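Local coordinates for protein catalase (Pseudomonas syringae, PDB 1M7S) that decomposes hydrogen peroxide into water and oxygen with a heme cofactor, protecting the cell from the toxic effects of peroxide, at residues Gln19-Gly22 with Val27-Gln30; Arg54-Lys59 with Asn239-Ala244; Glu100-Pro105 with Gln228-Asp233. All blocks are in the same frame, centred on the assembly; numbering follows the deposited sequence.

Contact 1: Gln19-Gly22 with Val27-Gln30; sequences QTAG and VLLQ
Gln19 points its CG directly opposite the main-chain nitrogen (chi1 -171°) and runs extended beyond it, which lays its amide against Leu28. The leucine, its CG opposite the carbonyl carbon, sends CD1 to the amide carbon: Gln19 CD and Leu28 CD1 are 3.7 Å apart. The other methyl of Leu28 turns to Ala21, with CD2 at 4.1 Å from Ala21 CB. The two methyls of Leu28 thus reach residues on either side of Thr20; Ala21 is the centre of an inverse gamma turn. The two backbones are tied by a single beta bridge, Thr20 with Val27. Its one direct hydrogen bond runs from Leu28 N to Gln19 O at 3.0 Å and is nearly straight, 165° at the hydrogen; Val27 CA-H also leans on this oxygen. Beside the bridge, Thr20 CG2 meets Val27 CG2 at 3.9 Å. A water then couples the two glutamines, whose amide planes stand 70° apart: it donates to Gln19 OE1 at 2.9 Å and accepts from Gln30 NE2 at 2.8 Å. Gln30 is thereby held at NE2 by the water and at OE1 by Gln326 of the fourth subunit. The contact belongs to the N-terminal arm that catalases thread into their tetramer. Thr20 joins an antiparallel strand of the second subunit, Ala21 packs on Ala21 of the third, and the segment 27-30 runs on, after one residue, into helix 32-41.

Contact 2: Arg54-Lys59 with Asn239-Ala244; sequences RGTGVK and NDLVGA
Leu241 reaches from its helix toward the strand and meets Val58 tip to tip, Leu241 CD2 lying 3.7 Å from Val58 CG1. This is the close part of the contact. The first torsion of Leu241 (chi1 179°) swings CG away from the amide nitrogen and carries the isobutyl group off the helix and toward the sheet; the same CD2 methyl also touches Thr56 CG2 at 4.0 Å, the two side chains passing each other as they point in opposite senses. One methyl thus bridges two residues, Thr56 and Val58, that project from the same side of the strand with Gly57 between them. Val242, one residue on, makes the looser approach: its CG2 stays 4.2 Å from Thr56 CG2. All four of these side chains are buried, and the interaction between the segments is wholly apolar. The hydroxyl of Thr56 is served from outside, by a hydrogen bond between Thr56 OG1 and the hydroxyl of Thr238, just before the helical segment, which adds a polar tie beside the methyl contacts. Farther round the helix, the side turned from the strand is more open, with Asn239, Asp240 and Gly243 partly exposed; there Asp240 forms a salt bridge with Arg186. The axes of the strand and helix pieces approach to 9.5 Å and run nearly parallel, at 18°. Strand 55-64 lies between strands 82-90 and 284-295 in the antiparallel sheet of the catalase beta-barrel, and helix 236-246 covers it from one side. Phe89 of strand 82-90 packs on Leu241 and Leu292 of strand 284-295 on Val58, while Thr150 of the second subunit reaches Val242.

Contact 3: Glu100-Pro105 with Gln228-Asp233; sequences ETLRDP and QVQSKD
The later part of helix 223-232 meets the loop between strands 82-90 and 107-114 of the catalase barrel, with Thr101 set against Val229 and Gln230. Thr101 OG1 donates to Gln230 OE1 at 2.7 Å, arriving at 115° to the C=O bond and tilted 17° from the carbonyl plane. At chi1 35° the hydroxyl is tucked between the two main-chain bonds of Thr101, facing the glutamine, which leaves CG2 for the valine, 3.7 Å from Val229 CG1. Gln230 sends its chain out extended, and the hydroxyl rests alongside it, with Thr101 OG1 also 3.3 Å from Gln230 CG. From the next residue, Leu102 CD2 comes to 3.9 Å from Gln230 OE1. A second, looser link is a water that donates to Asp233 O at 2.9 Å and accepts only weakly from Glu100 N. His236 of the next helix packs on both Thr101 and Val229. Both ends of the Gln230 amide are engaged: OE1 accepts the hydrogen bond from the threonine hydroxyl within the chain, while NE2 bonds to the backbone O of Gln230 in the second subunit. These two bonds would fix which way round the amide sits, and they make one buried side chain serve both the loop-to-helix contact and the subunit interface.

Along the chain, contact 1 closes before contact 2 opens, and contact 3 is nested inside the long stretch of chain that contact 2 closes. Contacts 2 and 3 are neighbours, their centres about 15 Å apart: they use the consecutive helices 223-232 and 236-246, and they touch through a long, weak ion pair from Arg54 to Glu100. Together they tie strand 55-64 and the loop after strand 82-90 to this helical pair beside the barrel. Contact 1 stands apart on the N-terminal arm among the other subunits, its centre about 45 Å from that of contact 2 and about 49 Å from that of contact 3. All three nonetheless touch the second subunit, so arm and barrel surroundings alike contribute to the tetramer.

Contact 1: Gln19-Gly22 with Val27-Gln30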
# COMPACT_ATOMS: atom_id res chain seq x y z
N GLN A 19 24.53 11.83 14.25
CA GLN A 19 25.46 12.94 13.91
C GLN A 19 24.82 14.24 14.35
O GLN A 19 23.67 14.49 13.95
CB GLN A 19 25.76 12.96 12.41
CG GLN A 19 26.89 13.96 12.07
CD GLN A 19 27.19 13.97 10.59
OE1 GLN A 19 26.34 13.70 9.75
NE2 GLN A 19 28.44 14.20 10.18
N THR A 20 25.49 15.06 15.13
CA THR A 20 24.96 16.33 15.63
C THR A 20 25.84 17.53 15.29
O THR A 20 27.02 17.36 14.98
CB THR A 20 24.70 16.33 17.16
OG1 THR A 20 25.92 16.13 17.88
CG2 THR A 20 23.73 15.21 17.61
N ALA A 21 25.24 18.72 15.36
CA ALA A 21 25.93 19.98 15.07
C ALA A 21 26.57 20.51 16.35
O ALA A 21 26.11 21.43 17.03
CB ALA A 21 24.93 20.99 14.51
N GLY A 22 27.72 19.96 16.67
CA GLY A 22 28.43 20.21 17.91
C GLY A 22 27.88 19.31 19.02
O GLY A 22 26.79 18.72 18.94
N VAL A 27 20.42 17.29 15.66
CA VAL A 27 20.75 16.18 14.77
C VAL A 27 20.69 16.59 13.30
O VAL A 27 19.85 17.40 12.90
CB VAL A 27 19.78 15.02 15.02
CG1 VAL A 27 19.91 13.89 13.98
CG2 VAL A 27 20.08 14.46 16.41
N LEU A 28 21.65 16.09 12.48
CA LEU A 28 21.63 16.50 11.08
C LEU A 28 20.83 15.57 10.18
O LEU A 28 20.88 14.36 10.30
CB LEU A 28 23.07 16.49 10.52
CG LEU A 28 24.07 17.34 11.33
CD1 LEU A 28 25.44 17.20 10.65
CD2 LEU A 28 23.52 18.74 11.45
N LEU A 29 20.15 16.16 9.20
CA LEU A 29 19.40 15.41 8.20
C LEU A 29 20.27 14.47 7.37
O LEU A 29 19.86 13.36 6.99
CB LEU A 29 18.71 16.42 7.29
CG LEU A 29 17.79 15.86 6.18
CD1 LEU A 29 16.63 15.05 6.74
CD2 LEU A 29 17.27 17.03 5.34
N GLN A 30 21.57 14.82 7.14
CA GLN A 30 22.43 13.94 6.35
C GLN A 30 22.89 12.67 7.01
O GLN A 30 23.61 11.84 6.43
CB GLN A 30 23.67 14.74 5.87
CG GLN A 30 24.68 15.04 7.00
CD GLN A 30 25.87 15.76 6.34
OE1 GLN A 30 25.71 16.83 5.78
NE2 GLN A 30 27.03 15.11 6.31
O HOH W 1 26.79 12.44 7.13

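Contact 2: Arg54-Lys59 with Asn239-Ala244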
# COMPACT_ATOMS: atom_id res chain seq x y z
N ARG A 54 -4.03 -14.39 15.54
CA ARG A 54 -3.19 -14.98 16.57
C ARG A 54 -2.81 -16.43 16.13
O ARG A 54 -3.74 -17.26 16.10
CB ARG A 54 -3.99 -15.05 17.88
CG ARG A 54 -3.30 -15.71 19.05
CD ARG A 54 -2.00 -14.98 19.37
NE ARG A 54 -1.68 -14.91 20.77
CZ ARG A 54 -0.53 -15.00 21.38
NH1 ARG A 54 -0.54 -14.83 22.70
NH2 ARG A 54 0.60 -15.29 20.74
N GLY A 55 -1.54 -16.65 15.78
CA GLY A 55 -1.29 -18.03 15.24
C GLY A 55 0.14 -18.50 15.55
O GLY A 55 0.96 -17.74 16.05
N THR A 56 0.36 -19.79 15.32
CA THR A 56 1.62 -20.47 15.55
C THR A 56 1.93 -21.37 14.33
O THR A 56 1.04 -22.17 14.07
CB THR A 56 1.55 -21.42 16.77
OG1 THR A 56 1.01 -20.75 17.91
CG2 THR A 56 2.95 -21.93 17.12
N GLY A 57 3.14 -21.27 13.77
CA GLY A 57 3.44 -22.06 12.58
C GLY A 57 4.59 -23.01 12.91
O GLY A 57 5.43 -22.75 13.77
N VAL A 58 4.48 -24.20 12.32
CA VAL A 58 5.48 -25.25 12.45
C VAL A 58 5.53 -26.00 11.11
O VAL A 58 4.74 -25.80 10.20
CB VAL A 58 5.14 -26.25 13.55
CG1 VAL A 58 5.16 -25.69 15.01
CG2 VAL A 58 3.75 -26.82 13.32
N LYS A 59 6.56 -26.86 11.00
CA LYS A 59 6.76 -27.57 9.73
C LYS A 59 6.82 -29.06 9.97
O LYS A 59 7.12 -29.46 11.09
CB LYS A 59 8.09 -27.08 9.15
CG LYS A 59 7.96 -25.74 8.46
CD LYS A 59 9.19 -25.24 7.75
CE LYS A 59 10.23 -24.71 8.72
NZ LYS A 59 11.28 -23.95 7.94
N ASN A 239 3.39 -21.86 23.52
CA ASN A 239 4.43 -22.42 24.39
C ASN A 239 4.40 -23.95 24.39
O ASN A 239 5.47 -24.59 24.35
CB ASN A 239 4.18 -21.95 25.83
CG ASN A 239 5.05 -20.73 26.13
OD1 ASN A 239 6.27 -20.82 25.87
ND2 ASN A 239 4.40 -19.71 26.66
N ASP A 240 3.22 -24.53 24.53
CA ASP A 240 3.02 -25.98 24.53
C ASP A 240 3.55 -26.62 23.24
O ASP A 240 4.20 -27.67 23.29
CB ASP A 240 1.54 -26.31 24.67
CG ASP A 240 1.27 -27.82 24.50
OD1 ASP A 240 0.80 -28.22 23.41
OD2 ASP A 240 1.52 -28.55 25.47
N LEU A 241 3.27 -26.02 22.10
CA LEU A 241 3.66 -26.59 20.82
C LEU A 241 5.13 -26.41 20.54
O LEU A 241 5.80 -27.39 20.18
CB LEU A 241 2.81 -26.04 19.67
CG LEU A 241 3.13 -26.55 18.26
CD1 LEU A 241 2.97 -28.08 18.24
CD2 LEU A 241 2.21 -25.89 17.24
N VAL A 242 5.65 -25.18 20.66
CA VAL A 242 7.05 -24.91 20.38
C VAL A 242 7.92 -25.70 21.37
O VAL A 242 8.87 -26.37 20.93
CB VAL A 242 7.33 -23.40 20.42
CG1 VAL A 242 8.83 -23.11 20.36
CG2 VAL A 242 6.48 -22.71 19.35
N GLY A 243 7.50 -25.77 22.61
CA GLY A 243 8.09 -26.54 23.67
C GLY A 243 8.24 -28.02 23.35
O GLY A 243 9.35 -28.57 23.50
N ALA A 244 7.13 -28.64 22.93
CA ALA A 244 7.12 -30.06 22.59
C ALA A 244 8.09 -30.35 21.47
O ALA A 244 8.86 -31.32 21.55
CB ALA A 244 5.71 -30.47 22.20

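Contact 3: Glu100-Pro105 with Gln228-Asp233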
# COMPACT_ATOMS: atom_id res chain seq x y z
N GLU A 100 -4.19 -16.88 24.50
CA GLU A 100 -4.54 -18.10 23.78
C GLU A 100 -5.58 -18.89 24.56
O GLU A 100 -6.19 -19.82 24.02
CB GLU A 100 -3.25 -18.87 23.39
CG GLU A 100 -2.54 -18.15 22.22
CD GLU A 100 -1.21 -18.77 21.85
OE1 GLU A 100 -0.68 -18.58 20.73
OE2 GLU A 100 -0.58 -19.49 22.66
N THR A 101 -5.93 -18.51 25.79
CA THR A 101 -7.01 -19.05 26.59
C THR A 101 -8.40 -18.51 26.24
O THR A 101 -9.43 -19.02 26.74
CB THR A 101 -6.83 -18.68 28.10
OG1 THR A 101 -6.24 -17.36 28.20
CG2 THR A 101 -5.92 -19.67 28.78
N LEU A 102 -8.52 -17.55 25.34
CA LEU A 102 -9.84 -17.01 25.01
C LEU A 102 -10.68 -18.07 24.29
O LEU A 102 -10.16 -18.82 23.46
CB LEU A 102 -9.73 -15.76 24.15
CG LEU A 102 -9.04 -14.55 24.82
CD1 LEU A 102 -9.29 -13.34 23.91
CD2 LEU A 102 -9.55 -14.30 26.21
N ARG A 103 -11.93 -18.14 24.68
CA ARG A 103 -12.88 -19.12 24.13
C ARG A 103 -13.08 -18.90 22.64
O ARG A 103 -13.46 -17.80 22.24
CB ARG A 103 -14.24 -19.02 24.86
CG ARG A 103 -15.27 -20.01 24.22
CD ARG A 103 -16.59 -19.86 25.02
NE ARG A 103 -16.27 -20.09 26.44
CZ ARG A 103 -16.05 -21.32 26.91
NH1 ARG A 103 -16.10 -22.47 26.22
NH2 ARG A 103 -15.73 -21.39 28.19
N ASP A 104 -12.88 -19.92 21.79
CA ASP A 104 -13.06 -19.73 20.35
C ASP A 104 -12.84 -21.10 19.69
O ASP A 104 -12.23 -21.99 20.31
CB ASP A 104 -11.86 -18.89 19.84
CG ASP A 104 -12.10 -17.50 19.31
OD1 ASP A 104 -11.10 -16.79 18.96
OD2 ASP A 104 -13.28 -17.07 19.21
N PRO A 105 -13.22 -21.23 18.43
CA PRO A 105 -12.81 -22.36 17.60
C PRO A 105 -11.32 -22.12 17.38
O PRO A 105 -10.80 -20.99 17.61
CB PRO A 105 -13.50 -22.21 16.22
CG PRO A 105 -14.44 -21.05 16.48
CD PRO A 105 -13.85 -20.20 17.62
N GLN A 228 -6.93 -20.12 35.70
CA GLN A 228 -5.63 -20.41 36.29
C GLN A 228 -4.51 -20.32 35.28
O GLN A 228 -3.48 -19.70 35.57
CB GLN A 228 -5.64 -21.83 36.89
CG GLN A 228 -4.43 -22.08 37.76
CD GLN A 228 -4.74 -23.19 38.76
OE1 GLN A 228 -5.87 -23.43 39.20
NE2 GLN A 228 -3.68 -23.89 39.13
N VAL A 229 -4.66 -20.83 34.05
CA VAL A 229 -3.64 -20.75 33.02
C VAL A 229 -3.42 -19.30 32.57
O VAL A 229 -2.29 -18.78 32.55
CB VAL A 229 -3.98 -21.59 31.76
CG1 VAL A 229 -3.08 -21.29 30.56
CG2 VAL A 229 -3.90 -23.10 32.03
N GLN A 230 -4.54 -18.61 32.34
CA GLN A 230 -4.52 -17.23 31.85
C GLN A 230 -3.88 -16.28 32.85
O GLN A 230 -3.31 -15.22 32.52
CB GLN A 230 -5.95 -16.74 31.52
CG GLN A 230 -5.96 -15.34 30.85
CD GLN A 230 -7.31 -14.93 30.35
OE1 GLN A 230 -7.87 -15.66 29.51
NE2 GLN A 230 -7.89 -13.81 30.83
N SER A 231 -3.96 -16.63 34.12
CA SER A 231 -3.35 -15.80 35.18
C SER A 231 -1.85 -15.62 34.98
O SER A 231 -1.26 -14.59 35.38
CB SER A 231 -3.62 -16.40 36.56
OG SER A 231 -2.84 -17.55 36.81
N LYS A 232 -1.17 -16.61 34.45
CA LYS A 232 0.25 -16.58 34.23
C LYS A 232 0.69 -16.75 32.78
O LYS A 232 1.89 -16.56 32.55
CB LYS A 232 0.95 -17.73 34.96
CG LYS A 232 0.30 -18.30 36.21
CD LYS A 232 1.16 -18.14 37.45
CE LYS A 232 1.36 -16.68 37.82
NZ LYS A 232 1.53 -16.51 39.29
N ASP A 233 -0.14 -17.16 31.83
CA ASP A 233 0.42 -17.47 30.50
C ASP A 233 -0.59 -17.03 29.45
O ASP A 233 -1.58 -17.74 29.41
CB ASP A 233 0.66 -18.97 30.39
CG ASP A 233 1.42 -19.42 29.16
OD1 ASP A 233 1.66 -18.58 28.27
OD2 ASP A 233 1.85 -20.59 29.09
O HOH W 2 -2.70 -18.66 26.90